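PDB 3PNZ: phosphotriesterase family protein from Listeria monocytogenes serotype 4b str. H7858, which probably hydrolyses phosphorylated sugar lactones at a two-zinc centre held in an amidohydrolase barrel. Local coordinates for residues K130-E133 against F134-E138. Residues are numbered along the deposited sequence; the frame is centred on the assembly and turned at random.
Sequences KLTE and FVVNE
Val-136 N donates to Thr-132 O at 2.8 Å, the shortest of four successive i to i+4 backbone bonds that tie 130-133 to 134-138, and the straightest of them, with an N-H...O angle of 172°. The same carbonyl oxygen lies 3.2 Å from Val-136 CG2, a methyl set beside its own backbone N because CG1 takes the anti place (chi1 172°). This CG2 meets the methyl of Thr-132, CG2 to CG2 at 3.9 Å, the two short side chains crossing at a slant. Threonine does two jobs: the methyl packs along the helix, while OG1 bonds to Thr-128 O one turn back and to Ala-172 O of helix 164-180. Leu-131, Thr-132, Phe-134 and Val-135 are buried while Lys-130, Glu-133 and Asn-137 are exposed, so this part of helix 128-140, an outer helix of the TIM-type barrel, is amphipathic. Nonpolar Leu-131 and Val-135 suit the buried face, packing with Val-136 on helix 164-180. Val-135 CG2 sits 3.4 Å from Leu-131 O, which also accepts the hydrogen bond of Val-135 N and lies at the Phe-134 ring edge, near its plane. Flat Phe-134 offers one face to Glu-138 CG, 4.0 Å above the ring plane toward the rim, and meets Trp-122 edge-to-face. Glu-138 OE2 makes a salt bridge with Arg-73 and OE1 a hydrogen bond with Gly-94 N, satisfying the buried carboxylate. Polar residues suit the exposed side: Lys-130 NZ forms a salt bridge with Glu-133, through weak hydrogen bonds to OE1 and OE2, and Asn-137 CG, beside its own backbone N (chi1 -71°), lies 3.1 Å from Glu-133 O, which accepts from Asn-137 N, not from the amide.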
ATOM      1  N   LYS A 130      -2.371 -22.992  -4.727  1.00 25.63           N
ATOM      2  CA  LYS A 130      -1.230 -22.628  -5.553  1.00 26.89           C
ATOM      3  C   LYS A 130      -1.043 -21.114  -5.611  1.00 24.81           C
ATOM      4  O   LYS A 130       0.077 -20.625  -5.700  1.00 23.92           O
ATOM      5  CB  LYS A 130      -1.371 -23.215  -6.959  1.00 26.56           C
ATOM      6  CG  LYS A 130      -1.083 -24.712  -7.022  1.00 32.14           C
ATOM      7  CD  LYS A 130       0.366 -24.985  -6.653  1.00 38.55           C
ATOM      8  CE  LYS A 130       0.669 -26.479  -6.600  1.00 46.13           C
ATOM      9  NZ  LYS A 130       2.060 -26.731  -6.121  1.00 46.34           N
ATOM     10  N   LEU A 131      -2.140 -20.365  -5.563  1.00 23.67           N
ATOM     11  CA  LEU A 131      -2.026 -18.914  -5.472  1.00 21.80           C
ATOM     12  C   LEU A 131      -1.393 -18.526  -4.133  1.00 22.23           C
ATOM     13  O   LEU A 131      -0.553 -17.625  -4.067  1.00 21.52           O
ATOM     14  CB  LEU A 131      -3.391 -18.236  -5.676  1.00 21.07           C
ATOM     15  CG  LEU A 131      -3.952 -18.324  -7.102  1.00 21.19           C
ATOM     16  CD1 LEU A 131      -5.363 -17.715  -7.171  1.00 23.18           C
ATOM     17  CD2 LEU A 131      -3.022 -17.651  -8.106  1.00 22.50           C
ATOM     18  N   THR A 132      -1.784 -19.219  -3.070  1.00 21.80           N
ATOM     19  CA  THR A 132      -1.168 -19.006  -1.769  1.00 22.59           C
ATOM     20  C   THR A 132       0.343 -19.246  -1.853  1.00 21.79           C
ATOM     21  O   THR A 132       1.128 -18.435  -1.383  1.00 21.47           O
ATOM     22  CB  THR A 132      -1.793 -19.906  -0.699  1.00 22.47           C
ATOM     23  OG1 THR A 132      -3.171 -19.542  -0.515  1.00 23.58           O
ATOM     24  CG2 THR A 132      -1.042 -19.771   0.633  1.00 20.86           C
ATOM     25  N   GLU A 133       0.744 -20.349  -2.480  1.00 24.03           N
ATOM     26  CA  GLU A 133       2.168 -20.662  -2.620  1.00 26.15           C
ATOM     27  C   GLU A 133       2.933 -19.521  -3.281  1.00 24.08           C
ATOM     28  O   GLU A 133       4.039 -19.175  -2.861  1.00 23.51           O
ATOM     29  CB  GLU A 133       2.373 -21.944  -3.427  1.00 27.68           C
ATOM     30  CG  GLU A 133       1.810 -23.192  -2.789  1.00 36.88           C
ATOM     31  CD  GLU A 133       2.306 -24.460  -3.471  1.00 43.56           C
ATOM     32  OE1 GLU A 133       3.275 -24.370  -4.261  1.00 44.58           O
ATOM     33  OE2 GLU A 133       1.725 -25.539  -3.213  1.00 49.43           O
ATOM     34  N   PHE A 134       2.345 -18.955  -4.331  1.00 21.39           N
ATOM     35  CA  PHE A 134       2.947 -17.834  -5.040  1.00 22.01           C
ATOM     36  C   PHE A 134       3.202 -16.644  -4.109  1.00 21.44           C
ATOM     37  O   PHE A 134       4.294 -16.065  -4.099  1.00 21.45           O
ATOM     38  CB  PHE A 134       2.062 -17.401  -6.219  1.00 24.93           C
ATOM     39  CG  PHE A 134       2.372 -16.023  -6.717  1.00 26.55           C
ATOM     40  CD1 PHE A 134       3.446 -15.805  -7.561  1.00 29.66           C
ATOM     41  CD2 PHE A 134       1.604 -14.939  -6.317  1.00 27.21           C
ATOM     42  CE1 PHE A 134       3.751 -14.531  -8.001  1.00 28.75           C
ATOM     43  CE2 PHE A 134       1.898 -13.663  -6.757  1.00 31.18           C
ATOM     44  CZ  PHE A 134       2.973 -13.458  -7.599  1.00 30.14           C
ATOM     45  N   VAL A 135       2.193 -16.286  -3.321  1.00 21.84           N
ATOM     46  CA  VAL A 135       2.305 -15.161  -2.400  1.00 20.92           C
ATOM     47  C   VAL A 135       3.323 -15.467  -1.300  1.00 22.14           C
ATOM     48  O   VAL A 135       4.145 -14.625  -0.952  1.00 22.02           O
ATOM     49  CB  VAL A 135       0.936 -14.797  -1.776  1.00 21.56           C
ATOM     50  CG1 VAL A 135       1.082 -13.654  -0.774  1.00 18.27           C
ATOM     51  CG2 VAL A 135      -0.071 -14.428  -2.871  1.00 22.97           C
ATOM     52  N   VAL A 136       3.261 -16.676  -0.751  1.00 21.03           N
ATOM     53  CA  VAL A 136       4.214 -17.078   0.279  1.00 21.46           C
ATOM     54  C   VAL A 136       5.653 -16.981  -0.235  1.00 20.63           C
ATOM     55  O   VAL A 136       6.546 -16.498   0.463  1.00 23.18           O
ATOM     56  CB  VAL A 136       3.936 -18.507   0.776  1.00 23.92           C
ATOM     57  CG1 VAL A 136       5.060 -18.974   1.705  1.00 22.11           C
ATOM     58  CG2 VAL A 136       2.599 -18.565   1.495  1.00 22.21           C
ATOM     59  N   ASN A 137       5.866 -17.424  -1.468  1.00 22.53           N
ATOM     60  CA  ASN A 137       7.204 -17.404  -2.057  1.00 25.13           C
ATOM     61  C   ASN A 137       7.729 -15.983  -2.247  1.00 25.18           C
ATOM     62  O   ASN A 137       8.927 -15.737  -2.112  1.00 24.92           O
ATOM     63  CB  ASN A 137       7.230 -18.188  -3.372  1.00 25.52           C
ATOM     64  CG  ASN A 137       7.109 -19.698  -3.155  1.00 33.84           C
ATOM     65  OD1 ASN A 137       7.370 -20.204  -2.062  1.00 32.71           O
ATOM     66  ND2 ASN A 137       6.709 -20.418  -4.198  1.00 32.11           N
ATOM     67  N   GLU A 138       6.834 -15.038  -2.544  1.00 22.87           N
ATOM     68  CA  GLU A 138       7.243 -13.637  -2.670  1.00 21.59           C
ATOM     69  C   GLU A 138       7.735 -13.066  -1.336  1.00 22.24           C
ATOM     70  O   GLU A 138       8.647 -12.234  -1.300  1.00 22.00           O
ATOM     71  CB  GLU A 138       6.104 -12.779  -3.254  1.00 23.04           C
ATOM     72  CG  GLU A 138       5.793 -13.109  -4.701  1.00 24.37           C
ATOM     73  CD  GLU A 138       5.009 -12.015  -5.420  1.00 26.71           C
ATOM     74  OE1 GLU A 138       4.035 -11.481  -4.843  1.00 26.44           O
ATOM     75  OE2 GLU A 138       5.366 -11.700  -6.576  1.00 24.75           O
TER